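Local coordinates for protein aeromonas extracellular serine protease (Aeromonas sobria, PDB 3WQB) that cleaves peptide bonds after paired basic residues, one of them lysine, as a secreted calcium-binding serine protease that is probably a potent virulence factor, at residues N73-D78 / R172-S177; S120-A125 / T339-G344; I213-N218 / N333-A338; E492-A497 / T546-V551. The protein carries 1 engineered substitution. All coordinates share one frame; numbering follows the deposited sequence.

Interaction 1 (N73-D78 / R172-S177); sequences NVAVVD and RVFNQS
Val74 and Val173 both hold CG1 anti to the backbone N (chi1 -176° and -177°). With the two residues paired in register, this lays their side chains side by side and pointing the same way. On the other face of the sheet, Ala75 CB packs obliquely against the Phe174 ring, 3.7 Å from CD2. Strands 73-77 and 173-176 run parallel, with Val74, Ala75 and Val76 paired to Val173, Phe174 and Asn175. Ala75 gives its N-H to Val173 O and takes Asn175 N on its own O at 2.8 Å. Asn73 O accepts from both Arg172 N and Val173 N. These are two neighbouring inner strands of the parallel sheet of the subtilisin fold, and Asp78, predicted to belong to the charge relay system, follows directly after the first. Past Val77 the strands spread and a water fills in. It accepts from Ser177 N and from Asn175 ND2, 2.9 Å away, and lies 2.7 Å from Asp78 OD2. Asn175 ND2 also donates to Ser177 OG, close to the amide plane; that hydroxyl is also bonded to Ala336 O, while Asn175 OD1 is bound by Ser343. Asp78 OD1 pairs with His115 ND1, and Asp78 OD2 rests 3.4 Å from Ser177 CB.

Interaction 2 (S120-A125 / T339-G344); sequences SGIIAA and TPSTSG
This is apolar helix-to-helix packing in the protease core, between the end of helix 115-124 and the first turns of helix 335-352. The segment axes come within 8.1 Å and run nearly the same way, 25° apart. No hydrogen bond joins them. Pro340 packs against two successive isoleucines. Its CB is 3.4 Å from Ile123 CG1, tighter than usual for two carbons, and the two side chains cross at about a right angle. Ile122 meets the same ring through CG2, 3.8 Å from Pro340 CB, and through CD1, 4.0 Å from Pro340 CG. Both helices belong to the subtilisin fold and start at the active site: His115 opens one, and Ala336, the engineered replacement of the predicted nucleophile, lies near the start of the other. Helix 335-352 is kinked at Pro340, whose ring nitrogen has no hydrogen for the preceding turn. Further along, Ile123 CD1 reaches Ser343 CB at 4.0 Å. With CG2 anti to its backbone N, Ile123 turns that methyl to Gly344 CA, 4.2 Å away. Ser343 OG is bonded to Asn175 on strand 173-179, and Ser341 OG to Ser337 O and Thr282. Ile123 also touches Val74 and Val76 of the parallel sheet.

Interaction 3 (I213-N218 / N333-A338); sequences IKAAGN and NGTASA. Engineered in segment 333-338: Ala336 (natural residue Ser).
The contact belongs to the catalytic centre of the subtilisin fold, where the loop after strand 211-215 meets the N-terminus of helix 335-352. Asn218 probably corresponds to the oxyanion-hole asparagine of subtilases, and its ND2 donates to the backbone of the other protein's chain bound here. Ala336 is an engineered substitution of the natural serine, predicted to be the nucleophile of the charge relay system. It lies next to His115, and its backbone is also hydrogen-bonded to that other chain. Gly334 is at the N-cap position, and its O accepts from both Ser337 N and Ala338 N. All three hydrogen bonds across the contact involve Thr335. Its OG1 sits between the backbone N and the carbonyl carbon (chi1 55°), where it donates to Asn218 OD1 at 2.9 Å and accepts from Gly217 N at 3.1 Å. That second bond is bent, 136° at the hydrogen. Ala215 CB packs 3.5 Å from Thr335 OG1. The two bonds to Asn218 OD1 hold its amide in a fixed rotation, with ND2 turned to the bound chain. The hydroxyl comes in above the carbonyl plane, whereas Thr335 N lies in that plane on a lone pair of Asn218 OD1, 2.9 Å away and nearly straight at 174°.

Interaction 4 (E492-A497 / T546-V551); sequences ELVSPA and TWRLEV
Backbone bonds join Glu492 and Val494 to Glu550 and Arg548 as two hydrogen-bonded antiparallel pairs, with Leu493 and Leu549 the non-hydrogen-bonded pair between them. Where the first strand ends, Ser495 CB makes a CH-pi contact over the six-membered ring of Trp547, 3.9 Å from its centroid. Pro496 CD lies over the five-membered ring on the same face, 3.4 Å from its centroid. Apolar packing adds Leu493 CD2, which comes obliquely to Trp547 CE3 at 3.9 Å. Charged groups gather on the other face of the sheet. The bend of Arg548 at chi3 (73°) carries the guanidinium forward along its own strand to Glu550, where NE, 2.9 Å from OE2, and NH2 grip that oxygen side-on in a salt bridge. Val494 CG2 covers one face of that guanidinium, 3.6 Å from NH2. The carboxylates of Glu492 and Glu550 come near each other, Glu492 OE2 to Glu550 OE1 4.4 Å. A water donates to both of these oxygens, and Arg500 makes salt bridges to both residues, which probably offsets the repulsion. In the beta-rich P-domain, strand 545-553 lies between strands 460-466 and 489-494, and Leu493, Trp547 and Leu549 pack onto strands 471-482 and 583-595 of a second sheet.

Overall arrangement
Interactions 1, 2 and 3 form one cluster in the subtilisin domain, with centres 9 to 13 Å apart. Interactions 1 and 3 reach the same parallel sheet through the neighbouring strands 173-179 and 211-215. Interactions 2 and 3 share helix 335-352. Along the chain, the segments of interactions 1 and 2 alternate, and interaction 3 is nested in the loop that interaction 2 closes. Distant stretches of sequence thereby bring Asp78, His115 and position 336 together. Interaction 4 comes last in the chain and lies in the P-domain. Its centre is about 29 Å from that of interaction 3 and about 37 Å from that of interaction 2, with no direct touch.

Interaction 1 (N73-D78 / R172-S177)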
# COMPACT_ATOMS: atom_id res chain seq x y z
N ASN A 73 19.38 -4.47 5.62
CA ASN A 73 19.34 -3.10 5.09
C ASN A 73 17.92 -2.74 4.68
O ASN A 73 17.30 -3.46 3.88
CB ASN A 73 20.28 -2.96 3.89
CG ASN A 73 21.75 -3.06 4.27
OD1 ASN A 73 22.15 -2.76 5.40
ND2 ASN A 73 22.56 -3.48 3.30
N VAL A 74 17.41 -1.66 5.25
CA VAL A 74 16.06 -1.19 4.99
C VAL A 74 16.09 0.20 4.35
O VAL A 74 16.73 1.12 4.89
CB VAL A 74 15.22 -1.13 6.29
CG1 VAL A 74 13.78 -0.73 5.97
CG2 VAL A 74 15.23 -2.46 7.03
N ALA A 75 15.39 0.36 3.23
CA ALA A 75 15.20 1.68 2.60
C ALA A 75 13.86 2.27 3.01
O ALA A 75 12.82 1.62 2.86
CB ALA A 75 15.26 1.56 1.09
N VAL A 76 13.88 3.50 3.49
CA VAL A 76 12.67 4.23 3.82
C VAL A 76 12.42 5.26 2.73
O VAL A 76 13.12 6.28 2.65
CB VAL A 76 12.77 4.86 5.22
CG1 VAL A 76 11.53 5.67 5.54
CG2 VAL A 76 12.95 3.76 6.26
N VAL A 77 11.47 4.96 1.87
CA VAL A 77 11.12 5.81 0.73
C VAL A 77 9.92 6.64 1.19
O VAL A 77 8.80 6.15 1.28
CB VAL A 77 10.83 4.96 -0.53
CG1 VAL A 77 10.57 5.85 -1.74
CG2 VAL A 77 12.00 4.01 -0.81
N ASP A 78 10.17 7.89 1.54
CA ASP A 78 9.18 8.64 2.29
C ASP A 78 9.42 10.15 2.14
O ASP A 78 9.93 10.58 1.12
CB ASP A 78 9.21 8.18 3.76
CG ASP A 78 7.86 8.29 4.45
OD1 ASP A 78 7.44 9.42 4.75
OD2 ASP A 78 7.24 7.23 4.72
N ARG A 172 17.39 -5.13 1.59
CA ARG A 172 16.51 -6.30 1.63
C ARG A 172 15.07 -5.97 2.01
O ARG A 172 14.21 -6.85 1.93
CB ARG A 172 17.06 -7.39 2.54
CG ARG A 172 18.24 -8.15 1.94
CD ARG A 172 18.37 -9.55 2.53
NE ARG A 172 17.32 -10.42 2.01
CZ ARG A 172 16.91 -11.56 2.56
NH1 ARG A 172 17.46 -12.02 3.68
NH2 ARG A 172 15.92 -12.24 1.98
N VAL A 173 14.79 -4.73 2.43
CA VAL A 173 13.41 -4.31 2.71
C VAL A 173 13.24 -2.91 2.13
O VAL A 173 14.08 -2.03 2.34
CB VAL A 173 13.10 -4.30 4.23
CG1 VAL A 173 11.65 -3.93 4.46
CG2 VAL A 173 13.39 -5.66 4.86
N PHE A 174 12.16 -2.71 1.38
CA PHE A 174 11.78 -1.38 0.90
C PHE A 174 10.48 -0.98 1.54
O PHE A 174 9.43 -1.56 1.26
CB PHE A 174 11.66 -1.35 -0.63
CG PHE A 174 12.98 -1.52 -1.32
CD1 PHE A 174 13.45 -2.78 -1.66
CD2 PHE A 174 13.76 -0.41 -1.63
CE1 PHE A 174 14.70 -2.93 -2.29
CE2 PHE A 174 14.99 -0.54 -2.25
CZ PHE A 174 15.47 -1.81 -2.58
N ASN A 175 10.56 -0.00 2.44
CA ASN A 175 9.40 0.48 3.16
C ASN A 175 8.69 1.59 2.41
O ASN A 175 9.29 2.63 2.15
CB ASN A 175 9.82 0.97 4.55
CG ASN A 175 8.64 1.32 5.42
OD1 ASN A 175 8.22 0.51 6.25
ND2 ASN A 175 8.08 2.51 5.22
N GLN A 176 7.43 1.35 2.05
CA GLN A 176 6.63 2.32 1.29
C GLN A 176 5.36 2.71 2.05
O GLN A 176 4.28 2.14 1.83
CB GLN A 176 6.25 1.77 -0.07
CG GLN A 176 7.43 1.30 -0.89
CD GLN A 176 6.95 0.48 -2.04
OE1 GLN A 176 6.73 0.99 -3.15
NE2 GLN A 176 6.68 -0.80 -1.76
N SER A 177 5.52 3.65 2.97
CA SER A 177 4.42 4.13 3.81
C SER A 177 3.60 5.19 3.07
O SER A 177 3.32 6.27 3.60
CB SER A 177 4.97 4.71 5.11
OG SER A 177 5.41 3.67 5.97
O HOH W 1 7.99 4.91 3.62

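Interaction 2 (S120-A125 / T339-G344)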
# COMPACT_ATOMS: atom_id res chain seq x y z
N SER A 120 10.93 5.59 10.31
CA SER A 120 12.25 5.03 10.53
C SER A 120 12.46 4.54 11.96
O SER A 120 13.04 3.48 12.17
CB SER A 120 13.34 6.02 10.12
OG SER A 120 13.25 6.27 8.73
N GLY A 121 11.97 5.31 12.93
CA GLY A 121 12.11 4.94 14.33
C GLY A 121 11.34 3.68 14.71
O GLY A 121 11.81 2.89 15.53
N ILE A 122 10.16 3.51 14.13
CA ILE A 122 9.39 2.29 14.36
C ILE A 122 10.24 1.08 13.94
O ILE A 122 10.28 0.06 14.64
CB ILE A 122 8.04 2.34 13.62
CG1 ILE A 122 7.14 3.39 14.27
CG2 ILE A 122 7.38 0.95 13.58
CD1 ILE A 122 5.95 3.78 13.41
N ILE A 123 10.92 1.20 12.80
CA ILE A 123 11.76 0.10 12.33
C ILE A 123 13.00 -0.10 13.17
O ILE A 123 13.28 -1.22 13.60
CB ILE A 123 12.19 0.31 10.86
CG1 ILE A 123 10.99 0.56 9.96
CG2 ILE A 123 12.98 -0.90 10.37
CD1 ILE A 123 11.35 0.88 8.54
N ALA A 124 13.75 0.98 13.40
CA ALA A 124 15.14 0.83 13.80
C ALA A 124 15.68 1.92 14.74
O ALA A 124 16.87 2.24 14.69
CB ALA A 124 16.02 0.70 12.56
N ALA A 125 14.84 2.46 15.61
CA ALA A 125 15.37 3.32 16.67
C ALA A 125 16.44 2.53 17.43
O ALA A 125 16.28 1.34 17.72
CB ALA A 125 14.27 3.82 17.60
N THR A 339 3.11 -0.31 8.02
CA THR A 339 4.13 -0.64 7.04
C THR A 339 5.51 -0.84 7.71
O THR A 339 6.09 -1.92 7.54
CB THR A 339 4.13 0.40 5.89
OG1 THR A 339 2.85 0.35 5.24
CG2 THR A 339 5.20 0.09 4.86
N PRO A 340 6.01 0.15 8.49
CA PRO A 340 7.30 -0.09 9.18
C PRO A 340 7.21 -1.16 10.27
O PRO A 340 8.21 -1.79 10.57
CB PRO A 340 7.66 1.28 9.77
CG PRO A 340 6.35 2.02 9.85
CD PRO A 340 5.61 1.56 8.61
N SER A 341 6.03 -1.35 10.85
CA SER A 341 5.85 -2.48 11.77
C SER A 341 6.15 -3.80 11.07
O SER A 341 6.80 -4.68 11.64
CB SER A 341 4.45 -2.46 12.37
OG SER A 341 4.28 -1.33 13.20
N THR A 342 5.69 -3.92 9.84
CA THR A 342 5.93 -5.10 9.01
C THR A 342 7.38 -5.15 8.50
O THR A 342 7.99 -6.21 8.50
CB THR A 342 4.91 -5.14 7.86
OG1 THR A 342 3.59 -5.10 8.41
CG2 THR A 342 5.07 -6.40 7.02
N SER A 343 7.92 -4.00 8.09
CA SER A 343 9.33 -3.91 7.68
C SER A 343 10.25 -4.38 8.80
O SER A 343 11.19 -5.14 8.56
CB SER A 343 9.68 -2.47 7.27
OG SER A 343 8.99 -2.12 6.08
N GLY A 344 9.98 -3.92 10.02
CA GLY A 344 10.73 -4.35 11.19
C GLY A 344 10.60 -5.84 11.45
O GLY A 344 11.60 -6.52 11.69

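Interaction 3 (I213-N218 / N333-A338)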
# COMPACT_ATOMS: atom_id res chain seq x y z
N ILE A 213 7.29 -3.58 1.09
CA ILE A 213 6.19 -3.47 2.05
C ILE A 213 5.43 -2.19 1.73
O ILE A 213 6.05 -1.16 1.44
CB ILE A 213 6.71 -3.43 3.51
CG1 ILE A 213 7.88 -4.42 3.71
CG2 ILE A 213 5.57 -3.62 4.50
CD1 ILE A 213 7.52 -5.90 3.55
N LYS A 214 4.10 -2.26 1.78
CA LYS A 214 3.27 -1.22 1.19
C LYS A 214 2.03 -0.91 2.02
O LYS A 214 1.28 -1.81 2.39
CB LYS A 214 2.86 -1.68 -0.22
CG LYS A 214 2.01 -0.69 -1.02
CD LYS A 214 2.76 0.62 -1.30
CE LYS A 214 2.08 1.41 -2.39
NZ LYS A 214 0.73 1.90 -1.96
N ALA A 215 1.82 0.38 2.32
CA ALA A 215 0.64 0.82 3.07
C ALA A 215 -0.63 0.60 2.26
O ALA A 215 -0.69 0.95 1.08
CB ALA A 215 0.79 2.28 3.43
N ALA A 216 -1.66 0.04 2.90
CA ALA A 216 -2.94 -0.15 2.22
C ALA A 216 -3.69 1.15 1.93
O ALA A 216 -4.53 1.18 1.03
CB ALA A 216 -3.83 -1.05 3.03
N GLY A 217 -3.40 2.20 2.70
CA GLY A 217 -4.23 3.41 2.69
C GLY A 217 -5.03 3.58 3.97
O GLY A 217 -5.24 2.61 4.71
N ASN A 218 -5.47 4.81 4.20
CA ASN A 218 -6.23 5.20 5.38
C ASN A 218 -7.61 5.70 4.98
O ASN A 218 -8.10 6.68 5.55
CB ASN A 218 -5.51 6.33 6.13
CG ASN A 218 -4.13 5.94 6.58
OD1 ASN A 218 -3.83 4.76 6.78
ND2 ASN A 218 -3.29 6.94 6.78
N ASN A 333 0.95 7.32 13.19
CA ASN A 333 -0.14 6.37 13.04
C ASN A 333 -0.28 5.93 11.58
O ASN A 333 0.63 6.11 10.77
CB ASN A 333 -1.45 7.00 13.55
CG ASN A 333 -1.92 8.13 12.67
OD1 ASN A 333 -1.21 8.57 11.77
ND2 ASN A 333 -3.15 8.60 12.92
N GLY A 334 -1.43 5.34 11.25
CA GLY A 334 -1.77 5.06 9.88
C GLY A 334 -1.28 3.72 9.37
O GLY A 334 -0.54 2.99 10.05
N THR A 335 -1.72 3.38 8.17
CA THR A 335 -1.08 2.28 7.48
C THR A 335 0.39 2.62 7.23
O THR A 335 1.20 1.71 7.02
CB THR A 335 -1.84 1.83 6.22
OG1 THR A 335 -2.04 2.95 5.34
CG2 THR A 335 -3.17 1.20 6.59
N ALA A 336 0.75 3.90 7.32
CA ALA A 336 2.17 4.29 7.29
C ALA A 336 2.96 3.85 8.50
O ALA A 336 4.18 3.92 8.48
CB ALA A 336 2.36 5.76 7.14
N SER A 337 2.26 3.44 9.57
CA SER A 337 2.88 2.82 10.74
C SER A 337 2.81 1.30 10.70
O SER A 337 3.71 0.62 11.17
CB SER A 337 2.22 3.35 12.02
OG SER A 337 2.61 4.69 12.25
N ALA A 338 1.73 0.77 10.12
CA ALA A 338 1.63 -0.67 9.90
C ALA A 338 2.75 -1.16 8.98
O ALA A 338 3.28 -2.26 9.16
CB ALA A 338 0.28 -1.02 9.33

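Interaction 4 (E492-A497 / T546-V551)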
# COMPACT_ATOMS: atom_id res chain seq x y z
N GLU A 492 -16.38 -10.13 -7.67
CA GLU A 492 -15.99 -11.29 -6.87
C GLU A 492 -15.39 -12.37 -7.75
O GLU A 492 -15.74 -12.50 -8.92
CB GLU A 492 -17.24 -11.82 -6.15
CG GLU A 492 -17.00 -12.74 -4.96
CD GLU A 492 -18.23 -12.87 -4.04
OE1 GLU A 492 -18.15 -13.66 -3.07
OE2 GLU A 492 -19.25 -12.16 -4.24
N LEU A 493 -14.47 -13.14 -7.19
CA LEU A 493 -13.80 -14.23 -7.90
C LEU A 493 -14.00 -15.54 -7.15
O LEU A 493 -13.92 -15.57 -5.91
CB LEU A 493 -12.31 -13.92 -8.04
CG LEU A 493 -11.46 -14.87 -8.89
CD1 LEU A 493 -11.89 -14.83 -10.35
CD2 LEU A 493 -9.98 -14.55 -8.76
N VAL A 494 -14.27 -16.61 -7.90
CA VAL A 494 -14.52 -17.94 -7.33
C VAL A 494 -13.48 -18.93 -7.87
O VAL A 494 -13.27 -19.01 -9.08
CB VAL A 494 -15.95 -18.44 -7.65
CG1 VAL A 494 -16.28 -19.71 -6.88
CG2 VAL A 494 -17.02 -17.36 -7.37
N SER A 495 -12.84 -19.67 -6.98
CA SER A 495 -11.82 -20.65 -7.37
C SER A 495 -12.44 -22.01 -7.71
O SER A 495 -13.62 -22.24 -7.42
CB SER A 495 -10.79 -20.81 -6.24
OG SER A 495 -11.34 -21.56 -5.16
N PRO A 496 -11.65 -22.92 -8.30
CA PRO A 496 -12.15 -24.27 -8.58
C PRO A 496 -12.71 -24.98 -7.34
O PRO A 496 -13.64 -25.78 -7.47
CB PRO A 496 -10.91 -25.00 -9.13
CG PRO A 496 -10.11 -23.90 -9.76
CD PRO A 496 -10.31 -22.69 -8.87
N ALA A 497 -12.18 -24.68 -6.16
CA ALA A 497 -12.67 -25.26 -4.91
C ALA A 497 -14.00 -24.66 -4.43
O ALA A 497 -14.61 -25.17 -3.49
CB ALA A 497 -11.62 -25.09 -3.83
N THR A 546 -11.88 -24.51 -12.99
CA THR A 546 -12.54 -23.30 -13.44
C THR A 546 -12.55 -22.19 -12.39
O THR A 546 -12.82 -22.44 -11.21
CB THR A 546 -13.99 -23.57 -13.90
OG1 THR A 546 -14.68 -24.34 -12.92
CG2 THR A 546 -14.01 -24.35 -15.23
N TRP A 547 -12.22 -20.99 -12.85
CA TRP A 547 -12.28 -19.77 -12.06
C TRP A 547 -13.36 -18.86 -12.64
O TRP A 547 -13.45 -18.69 -13.85
CB TRP A 547 -10.94 -19.05 -12.14
CG TRP A 547 -9.81 -19.76 -11.45
CD1 TRP A 547 -9.10 -20.82 -11.91
CD2 TRP A 547 -9.24 -19.40 -10.19
NE1 TRP A 547 -8.13 -21.18 -10.99
CE2 TRP A 547 -8.19 -20.31 -9.93
CE3 TRP A 547 -9.52 -18.39 -9.25
CZ2 TRP A 547 -7.42 -20.25 -8.76
CZ3 TRP A 547 -8.76 -18.33 -8.08
CH2 TRP A 547 -7.72 -19.26 -7.86
N ARG A 548 -14.19 -18.29 -11.77
CA ARG A 548 -15.32 -17.49 -12.23
C ARG A 548 -15.29 -16.07 -11.69
O ARG A 548 -15.17 -15.86 -10.48
CB ARG A 548 -16.64 -18.18 -11.86
CG ARG A 548 -17.89 -17.43 -12.30
CD ARG A 548 -19.15 -18.22 -12.01
NE ARG A 548 -19.49 -18.29 -10.59
CZ ARG A 548 -19.38 -19.38 -9.84
NH1 ARG A 548 -18.90 -20.50 -10.35
NH2 ARG A 548 -19.73 -19.34 -8.55
N LEU A 549 -15.39 -15.10 -12.58
CA LEU A 549 -15.57 -13.70 -12.19
C LEU A 549 -17.05 -13.38 -12.14
O LEU A 549 -17.81 -13.75 -13.04
CB LEU A 549 -14.88 -12.78 -13.19
CG LEU A 549 -14.82 -11.30 -12.78
CD1 LEU A 549 -13.76 -11.08 -11.70
CD2 LEU A 549 -14.55 -10.44 -13.99
N GLU A 550 -17.46 -12.67 -11.09
CA GLU A 550 -18.85 -12.28 -10.92
C GLU A 550 -18.91 -10.78 -10.72
O GLU A 550 -18.16 -10.24 -9.91
CB GLU A 550 -19.46 -12.99 -9.70
CG GLU A 550 -19.65 -14.48 -9.88
CD GLU A 550 -20.38 -15.15 -8.73
OE1 GLU A 550 -20.65 -14.50 -7.69
OE2 GLU A 550 -20.70 -16.34 -8.88
N VAL A 551 -19.79 -10.10 -11.46
CA VAL A 551 -19.97 -8.66 -11.33
C VAL A 551 -21.47 -8.38 -11.19
O VAL A 551 -22.25 -8.85 -12.02
CB VAL A 551 -19.42 -7.90 -12.57
CG1 VAL A 551 -19.66 -6.40 -12.44
CG2 VAL A 551 -17.93 -8.19 -12.76
O HOH W 2 -20.77 -12.06 -6.53